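Local coordinates for beta-galacturonidase (Eisenbergiella tayi, PDB 6NCW), which probably hydrolyses beta-linked hexuronides, notably galacturonides, as a family 2 glycoside hydrolase of a gut bacterium, at residues V75-D84 with I109-S119; A150-L161 with D245-E255. One frame throughout, in Å; residues are numbered along the deposited sequence.

In the fold
Both interactions lie in beta-sheet regions of the chain, interaction 2 within the range of the immunoglobulin-like beta-sandwich family. Interaction 1 (75-84 with 109-119) comes first and closes before interaction 2 (150-161 with 245-255) opens. It joins neighbouring antiparallel strands, 78-83 and 109-117, within a six-stranded sheet. Interaction 2 brings together strands 150-162 and 245-251, which belong to different sheets. The two contacts share no strand. The centres of interactions 1 and 2 are about 30 Å apart, and the nearest atoms of interactions 1 and 2 are about 14 Å apart. Both lie away from the galacturonate-binding residues. One is therefore sheet pairing and the other is packing between sheets.

Interaction 1: residues V75-D84 with I109-S119; sequences VSHTASVLVD and IHQLEVIADNS
H77 reaches S119 at one end of this strand pair, and D84 grips H110 and Q111 at the other. A cis peptide bond precedes H77, and its ring carbon CG sits between the backbone N and the carbonyl carbon (chi1 58°). This turns the ring over the other segment. H77 NE2 donates to S119 O at 2.8 Å; the acceptor lies in the ring plane, but the N-H points well off the line to it. The CA of N118 packs over a face of the same ring in a CH-pi contact, and D117 O lies over the ring's rim. D117 O also accepts from the backbone N of both H77 and T78. D117 OD1 accepts the backbone N of S119, an Asx turn, and also its OG.

At the far end D84 uses both carboxylate oxygens. OD1 receives H110 ND1 at 2.8 Å on its syn lone pair, and OD2 receives Q111 N at 3.0 Å. The two bonds fix the rotation of the carboxylate, whose plane is 43° from that of the imidazole. H110 NE2 is held by A64 O, so both ring nitrogens are engaged.

Between the ends runs a regular antiparallel ladder. On one face L82 CD1 meets I115 CG1 at 3.8 Å. On the other, L112 CD1 touches V81 CG1 at 3.7 Å and V83 CG2 at 4.0 Å. L112 CG is anti to the backbone N (chi1 178°), and the bend at chi2 brings CD1 over to this pair.

The pair lies inside a six-stranded antiparallel sheet, between strands 55-63 and 86-92. Strand 98-105 of a four-stranded sheet packs on V75, A79 and V83, completing a beta-sandwich.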
loop_
_atom_site.group_PDB
_atom_site.type_symbol
_atom_site.label_atom_id
_atom_site.label_comp_id
_atom_site.label_asym_id
_atom_site.label_seq_id
_atom_site.Cartn_x
_atom_site.Cartn_y
_atom_site.Cartn_z
ATOM N N VAL A 75 -7.715 -27.837 -20.482
ATOM C CA VAL A 75 -9.022 -27.368 -20.035
ATOM C C VAL A 75 -9.075 -27.558 -18.522
ATOM O O VAL A 75 -8.897 -28.683 -18.031
ATOM C CB VAL A 75 -10.177 -28.118 -20.723
ATOM C CG1 VAL A 75 -11.522 -27.590 -20.227
ATOM C CG2 VAL A 75 -10.085 -28.029 -22.266
ATOM N N SER A 76 -9.340 -26.468 -17.784
ATOM C CA SER A 76 -9.328 -26.494 -16.321
ATOM C C SER A 76 -10.729 -26.737 -15.765
ATOM O O SER A 76 -11.641 -25.954 -16.037
ATOM C CB SER A 76 -8.787 -25.174 -15.763
ATOM O OG SER A 76 -7.427 -24.976 -16.092
ATOM N N HIS A 77 -10.909 -27.805 -14.977
ATOM C CA HIS A 77 -9.980 -28.932 -14.888
ATOM C C HIS A 77 -10.628 -30.227 -15.440
ATOM O O HIS A 77 -9.946 -31.206 -15.701
ATOM C CB HIS A 77 -9.488 -29.147 -13.447
ATOM C CG HIS A 77 -10.568 -29.402 -12.441
ATOM N ND1 HIS A 77 -11.460 -30.448 -12.544
ATOM C CD2 HIS A 77 -10.860 -28.775 -11.279
ATOM C CE1 HIS A 77 -12.271 -30.440 -11.502
ATOM N NE2 HIS A 77 -11.923 -29.438 -10.713
ATOM N N THR A 78 -11.946 -30.210 -15.637
ATOM C CA THR A 78 -12.674 -31.343 -16.193
ATOM C C THR A 78 -13.429 -30.892 -17.438
ATOM O O THR A 78 -14.152 -29.892 -17.392
ATOM C CB THR A 78 -13.617 -31.919 -15.126
ATOM O OG1 THR A 78 -12.826 -32.389 -14.015
ATOM C CG2 THR A 78 -14.461 -33.070 -15.679
ATOM N N ALA A 79 -13.272 -31.632 -18.545
ATOM C CA ALA A 79 -13.764 -31.218 -19.861
ATOM C C ALA A 79 -14.715 -32.244 -20.460
ATOM O O ALA A 79 -14.512 -33.448 -20.305
ATOM C CB ALA A 79 -12.601 -31.019 -20.854
ATOM N N SER A 80 -15.737 -31.755 -21.164
ATOM C CA SER A 80 -16.561 -32.550 -22.071
ATOM C C SER A 80 -16.657 -31.809 -23.396
ATOM O O SER A 80 -17.026 -30.630 -23.426
ATOM C CB SER A 80 -17.970 -32.803 -21.530
ATOM O OG SER A 80 -17.935 -33.586 -20.361
ATOM N N VAL A 81 -16.333 -32.503 -24.482
ATOM C CA VAL A 81 -16.283 -31.918 -25.815
ATOM C C VAL A 81 -17.476 -32.428 -26.615
ATOM O O VAL A 81 -17.696 -33.640 -26.712
ATOM C CB VAL A 81 -14.972 -32.263 -26.534
ATOM C CG1 VAL A 81 -14.941 -31.567 -27.865
ATOM C CG2 VAL A 81 -13.758 -31.880 -25.676
ATOM N N LEU A 82 -18.244 -31.506 -27.180
ATOM C CA LEU A 82 -19.390 -31.831 -28.016
ATOM C C LEU A 82 -19.185 -31.187 -29.375
ATOM O O LEU A 82 -18.873 -29.991 -29.455
ATOM C CB LEU A 82 -20.702 -31.337 -27.405
ATOM C CG LEU A 82 -21.187 -31.926 -26.075
ATOM C CD1 LEU A 82 -20.498 -31.256 -24.899
ATOM C CD2 LEU A 82 -22.701 -31.765 -25.961
ATOM N N VAL A 83 -19.351 -31.981 -30.433
ATOM C CA VAL A 83 -19.297 -31.509 -31.816
ATOM C C VAL A 83 -20.667 -31.768 -32.441
ATOM O O VAL A 83 -21.176 -32.895 -32.381
ATOM C CB VAL A 83 -18.186 -32.207 -32.613
ATOM C CG1 VAL A 83 -18.316 -31.892 -34.102
ATOM C CG2 VAL A 83 -16.798 -31.789 -32.081
ATOM N N ASP A 84 -21.282 -30.718 -32.988
ATOM C CA ASP A 84 -22.629 -30.799 -33.558
ATOM C C ASP A 84 -23.614 -31.419 -32.572
ATOM O O ASP A 84 -24.514 -32.169 -32.946
ATOM C CB ASP A 84 -22.624 -31.574 -34.878
ATOM C CG ASP A 84 -21.742 -30.919 -35.928
ATOM O OD1 ASP A 84 -21.033 -31.639 -36.659
ATOM O OD2 ASP A 84 -21.744 -29.669 -35.993
ATOM N N ILE A 109 -19.986 -26.276 -41.907
ATOM C CA ILE A 109 -19.805 -25.582 -40.639
ATOM C C ILE A 109 -20.274 -26.490 -39.510
ATOM O O ILE A 109 -21.387 -27.030 -39.557
ATOM C CB ILE A 109 -20.568 -24.246 -40.629
ATOM C CG1 ILE A 109 -19.702 -23.100 -41.165
ATOM C CG2 ILE A 109 -20.992 -23.895 -39.220
ATOM C CD1 ILE A 109 -19.193 -23.284 -42.568
ATOM N N HIS A 110 -19.430 -26.656 -38.492
ATOM C CA HIS A 110 -19.758 -27.456 -37.322
ATOM C C HIS A 110 -19.788 -26.592 -36.064
ATOM O O HIS A 110 -19.187 -25.515 -36.007
ATOM C CB HIS A 110 -18.758 -28.598 -37.158
ATOM C CG HIS A 110 -18.612 -29.433 -38.390
ATOM N ND1 HIS A 110 -19.488 -30.449 -38.704
ATOM C CD2 HIS A 110 -17.716 -29.379 -39.405
ATOM C CE1 HIS A 110 -19.125 -31.002 -39.848
ATOM N NE2 HIS A 110 -18.057 -30.368 -40.297
ATOM N N GLN A 111 -20.504 -27.079 -35.052
ATOM C CA GLN A 111 -20.574 -26.425 -33.751
ATOM C C GLN A 111 -19.675 -27.173 -32.776
ATOM O O GLN A 111 -19.840 -28.382 -32.581
ATOM C CB GLN A 111 -22.004 -26.382 -33.224
ATOM C CG GLN A 111 -22.863 -25.303 -33.869
ATOM C CD GLN A 111 -23.224 -25.650 -35.304
ATOM O OE1 GLN A 111 -23.486 -26.821 -35.631
ATOM N NE2 GLN A 111 -23.224 -24.640 -36.176
ATOM N N LEU A 112 -18.726 -26.456 -32.179
ATOM C CA LEU A 112 -17.867 -26.978 -31.122
ATOM C C LEU A 112 -18.310 -26.394 -29.789
ATOM O O LEU A 112 -18.465 -25.171 -29.658
ATOM C CB LEU A 112 -16.402 -26.628 -31.376
ATOM C CG LEU A 112 -15.418 -27.099 -30.300
ATOM C CD1 LEU A 112 -15.499 -28.607 -30.085
ATOM C CD2 LEU A 112 -14.003 -26.690 -30.681
ATOM N N GLU A 113 -18.523 -27.258 -28.808
ATOM C CA GLU A 113 -18.876 -26.809 -27.470
ATOM C C GLU A 113 -18.046 -27.587 -26.468
ATOM O O GLU A 113 -17.964 -28.816 -26.554
ATOM C CB GLU A 113 -20.364 -26.985 -27.167
ATOM C CG GLU A 113 -20.739 -26.601 -25.731
ATOM C CD GLU A 113 -22.232 -26.694 -25.458
ATOM O OE1 GLU A 113 -22.905 -27.540 -26.101
ATOM O OE2 GLU A 113 -22.734 -25.917 -24.602
ATOM N N VAL A 114 -17.421 -26.870 -25.539
ATOM C CA VAL A 114 -16.637 -27.469 -24.470
ATOM C C VAL A 114 -17.304 -27.112 -23.150
ATOM O O VAL A 114 -17.535 -25.930 -22.864
ATOM C CB VAL A 114 -15.181 -26.986 -24.495
ATOM C CG1 VAL A 114 -14.370 -27.682 -23.412
ATOM C CG2 VAL A 114 -14.585 -27.226 -25.858
ATOM N N ILE A 115 -17.643 -28.130 -22.366
ATOM C CA ILE A 115 -18.125 -27.932 -21.004
ATOM C C ILE A 115 -16.902 -28.050 -20.100
ATOM O O ILE A 115 -16.278 -29.113 -20.024
ATOM C CB ILE A 115 -19.204 -28.953 -20.615
ATOM C CG1 ILE A 115 -20.264 -29.106 -21.718
ATOM C CG2 ILE A 115 -19.850 -28.561 -19.289
ATOM C CD1 ILE A 115 -21.108 -27.885 -21.898
ATOM N N ALA A 116 -16.536 -26.953 -19.447
ATOM C CA ALA A 116 -15.430 -26.929 -18.497
ATOM C C ALA A 116 -15.985 -26.873 -17.088
ATOM O O ALA A 116 -16.983 -26.192 -16.831
ATOM C CB ALA A 116 -14.511 -25.727 -18.730
ATOM N N ASP A 117 -15.310 -27.559 -16.173
ATOM C CA ASP A 117 -15.781 -27.722 -14.809
ATOM C C ASP A 117 -14.586 -27.653 -13.862
ATOM O O ASP A 117 -13.620 -28.394 -14.049
ATOM C CB ASP A 117 -16.502 -29.066 -14.673
ATOM C CG ASP A 117 -17.133 -29.257 -13.321
ATOM O OD1 ASP A 117 -17.125 -28.300 -12.500
ATOM O OD2 ASP A 117 -17.649 -30.368 -13.082
ATOM N N ASN A 118 -14.648 -26.763 -12.863
ATOM C CA ASN A 118 -13.605 -26.659 -11.841
ATOM C C ASN A 118 -14.110 -27.039 -10.445
ATOM O O ASN A 118 -13.453 -26.728 -9.438
ATOM C CB ASN A 118 -12.972 -25.253 -11.849
ATOM C CG ASN A 118 -13.906 -24.150 -11.358
ATOM O OD1 ASN A 118 -15.096 -24.365 -11.107
ATOM N ND2 ASN A 118 -13.360 -22.939 -11.241
ATOM N N SER A 119 -15.255 -27.717 -10.370
ATOM C CA SER A 119 -15.810 -28.168 -9.098
ATOM C C SER A 119 -14.839 -29.079 -8.363
ATOM O O SER A 119 -14.109 -29.869 -8.970
ATOM C CB SER A 119 -17.116 -28.940 -9.314
ATOM O OG SER A 119 -18.108 -28.135 -9.927
HETATM O O HOH W 1 -17.015 -31.248 -17.953
HETATM O O HOH W 2 -21.580 -29.150 -30.252
#

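Interaction 2: residues A150-L161 with D245-E255; sequences AYLSWIHFTPFL and DDIIDRVGFRE
F157 meets V251 and F253 in a tightly packed part of this contact. Its CG is anti to the backbone N (chi1 175°), which carries the ring toward the other segment. F157 CD2 lies 3.6 Å from V251 CG1. Further along, the edge of F157 points at the face of F253 in an offset edge-to-face pair, with planes at 69° and F157 CZ to F253 CZ 3.5 Å. P159 continues the packing, its CB 3.9 Å from F253 CD1 and its CG against R254 O. A second apolar patch forms where I155 CG2 meets I247 CG2 at 3.6 Å. L152 CD1 also touches I247 CG2.

The strands run nearly parallel, 15° apart, with axes 6.1 Å apart at closest approach. They come from the two sheets of the immunoglobulin-like beta-sandwich, so side chains, not a backbone ladder, join them. I233 and A235 of strand 227-238 and I190 of strand 182-190 extend this apolar layer.

The ends are more polar. D245 OD2 accepts L152 N at 2.7 Å, nearly along its C-O axis, while its OD1 pairs with R11. Midway the link across the contact is loose: a water accepts from I155 N and may make a weak bond to D249 OD2. At the partly exposed far end, L161 CB comes only to 3.8 Å from E255 OE1. Another water bridges L161 N to that oxygen, and E255 OE2 forms a salt bridge with R257.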
loop_
_atom_site.group_PDB
_atom_site.type_symbol
_atom_site.label_atom_id
_atom_site.label_comp_id
_atom_site.label_asym_id
_atom_site.label_seq_id
_atom_site.Cartn_x
_atom_site.Cartn_y
_atom_site.Cartn_z
ATOM N N ALA A 150 -4.323 -41.810 -42.275
ATOM C CA ALA A 150 -3.429 -42.119 -41.163
ATOM C C ALA A 150 -2.578 -40.895 -40.850
ATOM O O ALA A 150 -2.363 -40.035 -41.709
ATOM C CB ALA A 150 -2.536 -43.322 -41.481
ATOM N N TYR A 151 -2.078 -40.833 -39.610
ATOM C CA TYR A 151 -1.328 -39.663 -39.169
ATOM C C TYR A 151 -0.297 -40.038 -38.108
ATOM O O TYR A 151 -0.392 -41.076 -37.447
ATOM C CB TYR A 151 -2.262 -38.574 -38.623
ATOM C CG TYR A 151 -2.926 -38.904 -37.302
ATOM C CD1 TYR A 151 -2.414 -38.413 -36.093
ATOM C CD2 TYR A 151 -4.076 -39.682 -37.259
ATOM C CE1 TYR A 151 -3.025 -38.707 -34.879
ATOM C CE2 TYR A 151 -4.693 -39.980 -36.055
ATOM C CZ TYR A 151 -4.164 -39.488 -34.870
ATOM O OH TYR A 151 -4.790 -39.789 -33.686
ATOM N N LEU A 152 0.685 -39.157 -37.954
ATOM C CA LEU A 152 1.749 -39.320 -36.969
ATOM C C LEU A 152 1.270 -38.797 -35.613
ATOM O O LEU A 152 1.051 -37.595 -35.441
ATOM C CB LEU A 152 3.000 -38.590 -37.445
ATOM C CG LEU A 152 3.518 -39.187 -38.762
ATOM C CD1 LEU A 152 4.775 -38.505 -39.269
ATOM C CD2 LEU A 152 3.765 -40.674 -38.570
ATOM N N SER A 153 1.120 -39.704 -34.646
ATOM C CA SER A 153 0.622 -39.353 -33.322
ATOM C C SER A 153 1.692 -38.673 -32.453
ATOM O O SER A 153 1.386 -37.716 -31.734
ATOM C CB SER A 153 0.077 -40.608 -32.648
ATOM O OG SER A 153 -0.041 -40.420 -31.254
ATOM N N TRP A 154 2.938 -39.140 -32.499
ATOM C CA TRP A 154 4.057 -38.489 -31.818
ATOM C C TRP A 154 5.366 -39.061 -32.354
ATOM O O TRP A 154 5.381 -40.106 -33.011
ATOM C CB TRP A 154 3.993 -38.652 -30.285
ATOM C CG TRP A 154 3.799 -40.080 -29.742
ATOM C CD1 TRP A 154 2.632 -40.627 -29.296
ATOM C CD2 TRP A 154 4.805 -41.105 -29.578
ATOM N NE1 TRP A 154 2.835 -41.920 -28.883
ATOM C CE2 TRP A 154 4.161 -42.236 -29.034
ATOM C CE3 TRP A 154 6.180 -41.179 -29.853
ATOM C CZ2 TRP A 154 4.844 -43.427 -28.748
ATOM C CZ3 TRP A 154 6.859 -42.364 -29.562
ATOM C CH2 TRP A 154 6.187 -43.473 -29.021
ATOM N N ILE A 155 6.458 -38.339 -32.089
ATOM C CA ILE A 155 7.825 -38.788 -32.330
ATOM C C ILE A 155 8.664 -38.472 -31.082
ATOM O O ILE A 155 8.563 -37.374 -30.529
ATOM C CB ILE A 155 8.418 -38.119 -33.589
ATOM C CG1 ILE A 155 9.891 -38.489 -33.771
ATOM C CG2 ILE A 155 8.246 -36.607 -33.539
ATOM C CD1 ILE A 155 10.423 -38.137 -35.149
ATOM N N HIS A 156 9.460 -39.445 -30.627
ATOM C CA HIS A 156 10.353 -39.303 -29.481
ATOM C C HIS A 156 11.784 -39.544 -29.924
ATOM O O HIS A 156 12.106 -40.626 -30.427
ATOM C CB HIS A 156 10.005 -40.286 -28.361
ATOM C CG HIS A 156 8.687 -40.020 -27.714
ATOM N ND1 HIS A 156 8.113 -40.891 -26.811
ATOM C CD2 HIS A 156 7.834 -38.977 -27.828
ATOM C CE1 HIS A 156 6.957 -40.400 -26.404
ATOM N NE2 HIS A 156 6.765 -39.238 -27.005
ATOM N N PHE A 157 12.642 -38.558 -29.705
ATOM C CA PHE A 157 14.054 -38.651 -30.033
ATOM C C PHE A 157 14.856 -38.709 -28.745
ATOM O O PHE A 157 14.585 -37.954 -27.808
ATOM C CB PHE A 157 14.506 -37.446 -30.865
ATOM C CG PHE A 157 15.978 -37.429 -31.139
ATOM C CD1 PHE A 157 16.514 -38.217 -32.158
ATOM C CD2 PHE A 157 16.830 -36.648 -30.366
ATOM C CE1 PHE A 157 17.875 -38.218 -32.401
ATOM C CE2 PHE A 157 18.192 -36.635 -30.609
ATOM C CZ PHE A 157 18.717 -37.420 -31.630
ATOM N N THR A 158 15.847 -39.593 -28.711
ATOM C CA THR A 158 16.713 -39.788 -27.554
ATOM C C THR A 158 18.166 -39.615 -27.972
ATOM O O THR A 158 18.653 -40.396 -28.808
ATOM C CB THR A 158 16.521 -41.183 -26.946
ATOM O OG1 THR A 158 15.123 -41.484 -26.847
ATOM C CG2 THR A 158 17.184 -41.267 -25.564
ATOM N N PRO A 159 18.893 -38.639 -27.431
ATOM C CA PRO A 159 20.337 -38.564 -27.681
ATOM C C PRO A 159 21.120 -39.466 -26.739
ATOM O O PRO A 159 20.695 -39.753 -25.614
ATOM C CB PRO A 159 20.660 -37.087 -27.420
ATOM C CG PRO A 159 19.662 -36.707 -26.333
ATOM C CD PRO A 159 18.408 -37.518 -26.596
ATOM N N PHE A 160 22.281 -39.921 -27.228
ATOM C CA PHE A 160 23.226 -40.743 -26.478
ATOM C C PHE A 160 24.626 -40.180 -26.675
ATOM O O PHE A 160 25.037 -39.922 -27.810
ATOM C CB PHE A 160 23.203 -42.210 -26.930
ATOM C CG PHE A 160 21.881 -42.891 -26.737
ATOM C CD1 PHE A 160 21.504 -43.365 -25.488
ATOM C CD2 PHE A 160 21.016 -43.060 -27.797
ATOM C CE1 PHE A 160 20.292 -43.995 -25.299
ATOM C CE2 PHE A 160 19.799 -43.694 -27.617
ATOM C CZ PHE A 160 19.440 -44.163 -26.359
ATOM N N LEU A 161 25.351 -39.978 -25.578
ATOM C CA LEU A 161 26.748 -39.560 -25.634
ATOM C C LEU A 161 27.615 -40.812 -25.522
ATOM O O LEU A 161 27.670 -41.446 -24.463
ATOM C CB LEU A 161 27.078 -38.557 -24.535
ATOM C CG LEU A 161 28.499 -37.981 -24.600
ATOM C CD1 LEU A 161 28.752 -37.229 -25.899
ATOM C CD2 LEU A 161 28.761 -37.083 -23.414
ATOM N N ASP A 245 1.551 -36.978 -44.596
ATOM C CA ASP A 245 1.406 -36.385 -43.264
ATOM C C ASP A 245 2.790 -36.134 -42.684
ATOM O O ASP A 245 3.763 -36.793 -43.060
ATOM C CB ASP A 245 0.582 -37.277 -42.323
ATOM C CG ASP A 245 0.307 -36.613 -40.968
ATOM O OD1 ASP A 245 -0.149 -35.447 -40.959
ATOM O OD2 ASP A 245 0.555 -37.256 -39.914
ATOM N N ASP A 246 2.870 -35.180 -41.751
ATOM C CA ASP A 246 4.127 -34.920 -41.059
ATOM C C ASP A 246 3.899 -34.652 -39.574
ATOM O O ASP A 246 2.771 -34.467 -39.100
ATOM C CB ASP A 246 4.910 -33.753 -41.694
ATOM C CG ASP A 246 4.206 -32.401 -41.578
ATOM O OD1 ASP A 246 3.013 -32.306 -41.178
ATOM O OD2 ASP A 246 4.875 -31.400 -41.910
ATOM N N ILE A 247 5.011 -34.662 -38.842
ATOM C CA ILE A 247 5.108 -34.085 -37.507
ATOM C C ILE A 247 6.501 -33.489 -37.391
ATOM O O ILE A 247 7.479 -34.064 -37.890
ATOM C CB ILE A 247 4.835 -35.126 -36.399
ATOM C CG1 ILE A 247 4.657 -34.435 -35.048
ATOM C CG2 ILE A 247 5.960 -36.151 -36.324
ATOM C CD1 ILE A 247 3.949 -35.282 -34.038
ATOM N N ILE A 248 6.586 -32.300 -36.798
ATOM C CA ILE A 248 7.853 -31.613 -36.576
ATOM C C ILE A 248 7.974 -31.313 -35.084
ATOM O O ILE A 248 7.022 -30.818 -34.471
ATOM C CB ILE A 248 7.947 -30.320 -37.405
ATOM C CG1 ILE A 248 7.628 -30.604 -38.884
ATOM C CG2 ILE A 248 9.319 -29.722 -37.286
ATOM C CD1 ILE A 248 7.514 -29.345 -39.748
ATOM N N ASP A 249 9.137 -31.619 -34.500
ATOM C CA ASP A 249 9.401 -31.319 -33.098
ATOM C C ASP A 249 10.778 -30.675 -32.974
ATOM O O ASP A 249 11.410 -30.381 -33.993
ATOM C CB ASP A 249 9.289 -32.591 -32.247
ATOM C CG ASP A 249 8.665 -32.324 -30.866
ATOM O OD1 ASP A 249 9.097 -31.361 -30.181
ATOM O OD2 ASP A 249 7.743 -33.076 -30.475
ATOM N N ARG A 250 11.252 -30.430 -31.755
ATOM C CA ARG A 250 12.591 -29.884 -31.544
ATOM C C ARG A 250 13.350 -30.706 -30.519
ATOM O O ARG A 250 12.776 -31.155 -29.524
ATOM C CB ARG A 250 12.561 -28.437 -31.074
ATOM C CG ARG A 250 12.537 -27.432 -32.185
ATOM C CD ARG A 250 12.965 -26.069 -31.708
ATOM N NE ARG A 250 12.311 -25.738 -30.444
ATOM C CZ ARG A 250 12.132 -24.499 -29.997
ATOM N NH1 ARG A 250 12.539 -23.457 -30.711
ATOM N NH2 ARG A 250 11.539 -24.305 -28.834
ATOM N N VAL A 251 14.651 -30.869 -30.748
ATOM C CA VAL A 251 15.497 -31.677 -29.884
ATOM C C VAL A 251 16.751 -30.886 -29.553
ATOM O O VAL A 251 17.096 -29.905 -30.218
ATOM C CB VAL A 251 15.876 -33.044 -30.516
ATOM C CG1 VAL A 251 14.628 -33.818 -30.928
ATOM C CG2 VAL A 251 16.804 -32.848 -31.698
ATOM N N GLY A 252 17.397 -31.306 -28.476
ATOM C CA GLY A 252 18.742 -30.862 -28.160
ATOM C C GLY A 252 19.553 -32.065 -27.725
ATOM O O GLY A 252 19.020 -33.025 -27.164
ATOM N N PHE A 253 20.842 -32.030 -28.036
ATOM C CA PHE A 253 21.755 -33.137 -27.739
ATOM C C PHE A 253 22.415 -32.857 -26.391
ATOM O O PHE A 253 23.391 -32.107 -26.306
ATOM C CB PHE A 253 22.798 -33.302 -28.850
ATOM C CG PHE A 253 22.263 -33.961 -30.111
ATOM C CD1 PHE A 253 22.465 -35.317 -30.345
ATOM C CD2 PHE A 253 21.567 -33.221 -31.067
ATOM C CE1 PHE A 253 21.971 -35.928 -31.505
ATOM C CE2 PHE A 253 21.066 -33.827 -32.221
ATOM C CZ PHE A 253 21.270 -35.181 -32.438
ATOM N N ARG A 254 21.869 -33.434 -25.323
ATOM C CA ARG A 254 22.492 -33.352 -24.012
ATOM C C ARG A 254 22.261 -34.657 -23.273
ATOM O O ARG A 254 21.264 -35.346 -23.496
ATOM C CB ARG A 254 21.951 -32.170 -23.181
ATOM C CG ARG A 254 20.422 -32.146 -23.010
ATOM C CD ARG A 254 20.042 -32.726 -21.690
ATOM N NE ARG A 254 18.605 -32.910 -21.511
ATOM C CZ ARG A 254 17.976 -34.071 -21.654
ATOM N NH1 ARG A 254 18.648 -35.158 -22.015
ATOM N NH2 ARG A 254 16.675 -34.148 -21.425
ATOM N N GLU A 255 23.179 -34.979 -22.372
ATOM C CA GLU A 255 23.055 -36.148 -21.518
ATOM C C GLU A 255 22.762 -35.704 -20.091
ATOM O O GLU A 255 23.404 -34.784 -19.577
ATOM C CB GLU A 255 24.332 -36.993 -21.551
ATOM C CG GLU A 255 24.240 -38.253 -20.721
ATOM C CD GLU A 255 25.567 -39.030 -20.682
ATOM O OE1 GLU A 255 25.645 -40.091 -21.343
ATOM O OE2 GLU A 255 26.527 -38.570 -20.007
HETATM O O HOH W 3 5.788 -35.780 -30.572
HETATM O O HOH W 4 24.132 -41.107 -23.125
#